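Local coordinates for ribose-phosphate pyrophosphokinase (Sulfolobus solfataricus, PDB 4TWB), which catalyses the transfer of the pyrophosphoryl group from ATP to the 1-hydroxyl of ribose 5-phosphate, making the nucleotide precursor PRPP, at residues V50-T55 with I65-I70; N119-V124 with G137-V142. One frame throughout, in Å; residues are numbered along the deposited sequence.

Contact 1: residues V50-T55 with I65-I70; sequences VLLVQT and IELFLI
Leu52 meets Leu67 and Ile70 with its branched end, the three side chains packing together where strand 49-53 lies against helix 60-76. CG of Leu52 swings anti to its backbone N (chi1 -156°), which carries the fork out from the strand toward the helix. Its CD1 comes up to CD1 of Leu67, 3.6 Å away, the two leucine chains meeting at a slant. Ile70 approaches the same fork from one turn further along the helix: its CG2 methyl lies 4.1 Å from Leu52 CG and about as far from both leucine methyls, a single methyl set against the branch point. With an alanine here the whole fork would be missing, which would probably leave Leu67 CD1 and Ile70 CG2 facing a gap between strand and helix. Leu67 also serves the next inward-pointing residue of the strand segment. Gln54 CB lies 3.8 Å from Leu67 CD1, the two chains running past each other in opposite senses. A bend at chi2 (-64°) turns the amide of Gln54 over the start of 65-70, where NE2 is 4.3 Å from Glu66 CB. Ile70 CD1 touches Gln54 CG at 4.2 Å. Helix 105-114 adds Leu113 against Leu67, while Ile65, Phe68 and Leu69 pack on the second subunit. The pair forms the first strand and the helix of the beta-alpha-beta unit 49-53, 60-76, 81-86. No hydrogen bond spans the two segments: strand and helix are joined by buried aliphatic packing, while the amide oxygen of Gln54 bonds to Ser7 OG and Ala8 N, and the carboxylate of Glu66 to Ser7 OG and Ser37 OG.

Contact 2: residues N119-V124 with G137-V142; sequences NTLVVV and GELKIV
The carboxylate of Glu138 and the hydroxyl of Thr120 meet on one face of a two-strand ribbon, which Val122, Val124, Lys140 and Val142 share; Leu121, Val123, Leu139 and Ile141 occupy the other. OG1 of Thr120 gives a weak hydrogen bond to Glu138 OE1 (2.9 Å), the side chains crossing at about a right angle. Thr120 reaches it because OG1 stands beside its own backbone N (chi1 -82°), while the Glu138 chain bends at chi2; the glutamate is poorly ordered, so this link is probably loose. The backbone bonds do the main work. Asn119 O takes Glu138 N. Leu121 uses both backbone polar atoms, its N bonded to Glu138 O at 2.9 Å and its O to Lys140 N at 3.0 Å. Val123 does the same one step on, with N on Lys140 O and O taken by Val142 N at 2.8 Å. This is a parallel ladder in which Asn119, Leu121 and Val123 bond to 137-142, while Thr120 and Val122 turn their backbone polar atoms to strand 81-86. It closes one side of the seven-stranded sheet of the N-terminal domain, strand 138-142 being outermost within the chain. The chain between the two strands passes without helix or further strand. Val122 CG1 meets Val142 CG2 at 3.8 Å, and Val124 CG2 meets Val142 CB at 3.9 Å; helix 284-289 covers Val124 and Val142, with Ile287 and Ser286. Lys140 brings CB near Val122 CG2, then extends away to a salt bridge with the C-terminal carboxylate of Leu291. On the other face Leu121 CD2 and Leu139 CD2 are 4.3 Å apart, with Phe135 against Leu121 and Leu132 against Leu139.

Contacts 1 and 2 follow each other along the chain and reach the same sheet, with strand 81-86 between strands 49-53 and 120-124. Their centres are 13 Å apart and their nearest atoms about 7 Å, so they do not touch; Leu82 of the middle strand connects them, packing on Leu52 and bonding through its backbone to Asn119 and Thr120. Each lies near a different part of the nucleotide machinery. In contact 1 the side chain of Glu66 is about 9 Å from that of Glu36, an ATP-binding residue, and about 12 Å from a bound AMP. In contact 2 the side chain of Val123 is about 9 Å from that of His127, which lines an AMP pocket and is a predicted magnesium ligand.

Contact 1: residues V50-T55 with I65-I70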
loop_
_atom_site.group_PDB
_atom_site.type_symbol
_atom_site.label_atom_id
_atom_site.label_comp_id
_atom_site.label_asym_id
_atom_site.label_seq_id
_atom_site.Cartn_x
_atom_site.Cartn_y
_atom_site.Cartn_z
ATOM N N VAL A 50 -2.160 16.946 -17.611
ATOM C CA VAL A 50 -3.004 15.878 -17.099
ATOM C C VAL A 50 -3.718 16.226 -15.792
ATOM O O VAL A 50 -3.187 16.916 -14.917
ATOM C CB VAL A 50 -2.209 14.581 -16.927
ATOM C CG1 VAL A 50 -3.123 13.454 -16.471
ATOM C CG2 VAL A 50 -1.542 14.219 -18.229
ATOM N N LEU A 51 -4.951 15.754 -15.690
ATOM C CA LEU A 51 -5.694 15.826 -14.447
ATOM C C LEU A 51 -5.940 14.398 -14.013
ATOM O O LEU A 51 -6.823 13.729 -14.554
ATOM C CB LEU A 51 -7.030 16.544 -14.642
ATOM C CG LEU A 51 -6.994 18.026 -15.012
ATOM C CD1 LEU A 51 -8.400 18.610 -14.996
ATOM C CD2 LEU A 51 -6.073 18.800 -14.077
ATOM N N LEU A 52 -5.146 13.938 -13.050
ATOM C CA LEU A 52 -5.275 12.589 -12.530
ATOM C C LEU A 52 -6.305 12.586 -11.404
ATOM O O LEU A 52 -6.192 13.358 -10.453
ATOM C CB LEU A 52 -3.926 12.123 -11.989
ATOM C CG LEU A 52 -3.607 10.625 -11.897
ATOM C CD1 LEU A 52 -2.824 10.383 -10.609
ATOM C CD2 LEU A 52 -4.840 9.744 -11.956
ATOM N N VAL A 53 -7.313 11.733 -11.514
ATOM C CA VAL A 53 -8.236 11.507 -10.420
ATOM C C VAL A 53 -7.976 10.159 -9.746
ATOM O O VAL A 53 -8.221 9.110 -10.337
ATOM C CB VAL A 53 -9.679 11.543 -10.907
ATOM C CG1 VAL A 53 -10.628 11.202 -9.755
ATOM C CG2 VAL A 53 -10.000 12.914 -11.487
ATOM N N GLN A 54 -7.461 10.208 -8.518
ATOM C CA GLN A 54 -7.216 9.022 -7.696
ATOM C C GLN A 54 -7.570 9.340 -6.261
ATOM O O GLN A 54 -6.877 10.117 -5.618
ATOM C CB GLN A 54 -5.735 8.616 -7.714
ATOM C CG GLN A 54 -5.427 7.366 -8.501
ATOM C CD GLN A 54 -6.076 6.124 -7.932
ATOM O OE1 GLN A 54 -7.093 5.664 -8.437
ATOM N NE2 GLN A 54 -5.494 5.576 -6.886
ATOM N N THR A 55 -8.631 8.744 -5.741
ATOM C CA THR A 55 -8.910 8.910 -4.328
ATOM C C THR A 55 -8.181 7.805 -3.601
ATOM O O THR A 55 -7.817 6.810 -4.209
ATOM C CB THR A 55 -10.408 8.858 -4.013
ATOM O OG1 THR A 55 -10.634 9.416 -2.715
ATOM C CG2 THR A 55 -10.912 7.441 -4.031
ATOM N N ILE A 65 -0.255 3.246 -3.412
ATOM C CA ILE A 65 0.823 2.717 -4.219
ATOM C C ILE A 65 0.425 2.790 -5.681
ATOM O O ILE A 65 1.242 3.135 -6.534
ATOM C CB ILE A 65 1.296 1.323 -3.735
ATOM C CG1 ILE A 65 2.426 1.533 -2.728
ATOM C CG2 ILE A 65 1.832 0.486 -4.891
ATOM C CD1 ILE A 65 2.591 0.419 -1.768
ATOM N N GLU A 66 -0.848 2.527 -5.962
ATOM C CA GLU A 66 -1.374 2.715 -7.314
ATOM C C GLU A 66 -1.230 4.161 -7.757
ATOM O O GLU A 66 -0.861 4.438 -8.888
ATOM C CB GLU A 66 -2.821 2.245 -7.414
ATOM C CG GLU A 66 -2.936 0.725 -7.605
ATOM C CD GLU A 66 -4.336 0.193 -7.356
ATOM O OE1 GLU A 66 -4.584 -1.002 -7.626
ATOM O OE2 GLU A 66 -5.193 0.969 -6.888
ATOM N N LEU A 67 -1.496 5.091 -6.854
ATOM C CA LEU A 67 -1.303 6.503 -7.166
ATOM C C LEU A 67 0.145 6.771 -7.538
ATOM O O LEU A 67 0.407 7.376 -8.573
ATOM C CB LEU A 67 -1.754 7.400 -6.001
ATOM C CG LEU A 67 -1.440 8.899 -6.057
ATOM C CD1 LEU A 67 -2.121 9.572 -7.223
ATOM C CD2 LEU A 67 -1.851 9.558 -4.771
ATOM N N PHE A 68 1.078 6.318 -6.700
ATOM C CA PHE A 68 2.505 6.493 -6.971
ATOM C C PHE A 68 2.888 5.941 -8.339
ATOM O O PHE A 68 3.601 6.599 -9.098
ATOM C CB PHE A 68 3.374 5.806 -5.924
ATOM C CG PHE A 68 3.074 6.211 -4.524
ATOM C CD1 PHE A 68 2.618 7.475 -4.236
ATOM C CD2 PHE A 68 3.277 5.322 -3.486
ATOM C CE1 PHE A 68 2.353 7.852 -2.938
ATOM C CE2 PHE A 68 3.014 5.687 -2.187
ATOM C CZ PHE A 68 2.549 6.961 -1.912
ATOM N N LEU A 69 2.422 4.729 -8.643
ATOM C CA LEU A 69 2.768 4.060 -9.900
ATOM C C LEU A 69 2.217 4.796 -11.116
ATOM O O LEU A 69 2.945 5.023 -12.091
ATOM C CB LEU A 69 2.219 2.645 -9.912
ATOM C CG LEU A 69 2.803 1.703 -8.875
ATOM C CD1 LEU A 69 2.237 0.301 -9.088
ATOM C CD2 LEU A 69 4.324 1.714 -8.963
ATOM N N ILE A 70 0.929 5.135 -11.060
ATOM C CA ILE A 70 0.273 5.866 -12.129
ATOM C C ILE A 70 0.958 7.220 -12.348
ATOM O O ILE A 70 1.193 7.641 -13.482
ATOM C CB ILE A 70 -1.206 6.098 -11.817
ATOM C CG1 ILE A 70 -1.950 4.765 -11.766
ATOM C CG2 ILE A 70 -1.836 7.041 -12.850
ATOM C CD1 ILE A 70 -3.335 4.851 -11.174
#

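Contact 2: residues N119-V124 with G137-V142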
loop_
_atom_site.group_PDB
_atom_site.type_symbol
_atom_site.label_atom_id
_atom_site.label_comp_id
_atom_site.label_asym_id
_atom_site.label_seq_id
_atom_site.Cartn_x
_atom_site.Cartn_y
_atom_site.Cartn_z
ATOM N N ASN A 119 2.767 17.755 -9.841
ATOM C CA ASN A 119 3.060 19.183 -9.835
ATOM C C ASN A 119 2.082 19.933 -8.948
ATOM O O ASN A 119 2.463 20.768 -8.121
ATOM C CB ASN A 119 2.976 19.747 -11.254
ATOM C CG ASN A 119 4.039 19.184 -12.171
ATOM O OD1 ASN A 119 3.739 18.554 -13.191
ATOM N ND2 ASN A 119 5.293 19.400 -11.807
ATOM N N THR A 120 0.806 19.619 -9.129
ATOM C CA THR A 120 -0.257 20.278 -8.400
ATOM C C THR A 120 -1.105 19.231 -7.723
ATOM O O THR A 120 -1.540 18.271 -8.361
ATOM C CB THR A 120 -1.130 21.134 -9.344
ATOM O OG1 THR A 120 -0.498 22.403 -9.561
ATOM C CG2 THR A 120 -2.496 21.370 -8.742
ATOM N N LEU A 121 -1.335 19.431 -6.425
ATOM C CA LEU A 121 -2.165 18.533 -5.616
ATOM C C LEU A 121 -3.503 19.170 -5.222
ATOM O O LEU A 121 -3.535 20.266 -4.652
ATOM C CB LEU A 121 -1.383 18.111 -4.374
ATOM C CG LEU A 121 -2.100 17.362 -3.257
ATOM C CD1 LEU A 121 -2.723 16.098 -3.779
ATOM C CD2 LEU A 121 -1.112 17.037 -2.148
ATOM N N VAL A 122 -4.601 18.482 -5.536
ATOM C CA VAL A 122 -5.946 18.961 -5.218
ATOM C C VAL A 122 -6.618 18.029 -4.219
ATOM O O VAL A 122 -6.802 16.845 -4.503
ATOM C CB VAL A 122 -6.837 19.019 -6.468
ATOM C CG1 VAL A 122 -8.193 19.534 -6.092
ATOM C CG2 VAL A 122 -6.214 19.896 -7.517
ATOM N N VAL A 123 -6.997 18.555 -3.057
ATOM C CA VAL A 123 -7.583 17.729 -1.998
ATOM C C VAL A 123 -8.888 18.323 -1.479
ATOM O O VAL A 123 -9.026 19.543 -1.367
ATOM C CB VAL A 123 -6.627 17.594 -0.805
ATOM C CG1 VAL A 123 -7.184 16.632 0.200
ATOM C CG2 VAL A 123 -5.265 17.115 -1.277
ATOM N N VAL A 124 -9.851 17.468 -1.163
ATOM C CA VAL A 124 -11.102 17.925 -0.589
ATOM C C VAL A 124 -11.073 17.747 0.940
ATOM O O VAL A 124 -10.730 16.678 1.431
ATOM C CB VAL A 124 -12.288 17.175 -1.200
ATOM C CG1 VAL A 124 -13.606 17.680 -0.610
ATOM C CG2 VAL A 124 -12.287 17.342 -2.698
ATOM N N GLY A 137 4.997 21.129 -4.434
ATOM C CA GLY A 137 4.298 21.773 -5.533
ATOM C C GLY A 137 3.198 22.746 -5.135
ATOM O O GLY A 137 3.187 23.285 -4.021
ATOM N N GLU A 138 2.269 22.966 -6.065
ATOM C CA GLU A 138 1.144 23.876 -5.865
ATOM C C GLU A 138 -0.039 23.161 -5.209
ATOM O O GLU A 138 -0.402 22.043 -5.598
ATOM C CB GLU A 138 0.704 24.503 -7.200
ATOM C CG GLU A 138 1.816 25.245 -7.970
ATOM C CD GLU A 138 2.569 24.355 -8.978
ATOM O OE1 GLU A 138 1.952 23.915 -9.983
ATOM O OE2 GLU A 138 3.786 24.113 -8.771
ATOM N N LEU A 139 -0.636 23.819 -4.217
ATOM C CA LEU A 139 -1.790 23.298 -3.492
ATOM C C LEU A 139 -3.110 23.938 -3.895
ATOM O O LEU A 139 -3.217 25.157 -3.990
ATOM C CB LEU A 139 -1.616 23.547 -2.007
ATOM C CG LEU A 139 -0.948 22.455 -1.194
ATOM C CD1 LEU A 139 -0.835 22.941 0.238
ATOM C CD2 LEU A 139 -1.778 21.190 -1.279
ATOM N N LYS A 140 -4.123 23.112 -4.112
ATOM C CA LYS A 140 -5.479 23.620 -4.251
ATOM C C LYS A 140 -6.388 22.828 -3.326
ATOM O O LYS A 140 -6.707 21.664 -3.597
ATOM C CB LYS A 140 -5.950 23.558 -5.703
ATOM C CG LYS A 140 -5.029 24.330 -6.605
ATOM C CD LYS A 140 -5.710 24.928 -7.812
ATOM C CE LYS A 140 -4.876 26.103 -8.343
ATOM N NZ LYS A 140 -5.304 26.563 -9.700
ATOM N N ILE A 141 -6.765 23.457 -2.214
ATOM C CA ILE A 141 -7.705 22.867 -1.266
ATOM C C ILE A 141 -9.159 23.144 -1.690
ATOM O O ILE A 141 -9.475 24.222 -2.184
ATOM C CB ILE A 141 -7.431 23.410 0.139
ATOM C CG1 ILE A 141 -5.945 23.238 0.461
ATOM C CG2 ILE A 141 -8.307 22.738 1.159
ATOM C CD1 ILE A 141 -5.561 23.609 1.874
ATOM N N VAL A 142 -10.028 22.151 -1.536
ATOM C CA VAL A 142 -11.422 22.298 -1.936
ATOM C C VAL A 142 -12.315 22.115 -0.727
ATOM O O VAL A 142 -12.310 21.047 -0.116
ATOM C CB VAL A 142 -11.838 21.253 -3.001
ATOM C CG1 VAL A 142 -13.304 21.446 -3.377
ATOM C CG2 VAL A 142 -10.963 21.343 -4.233
#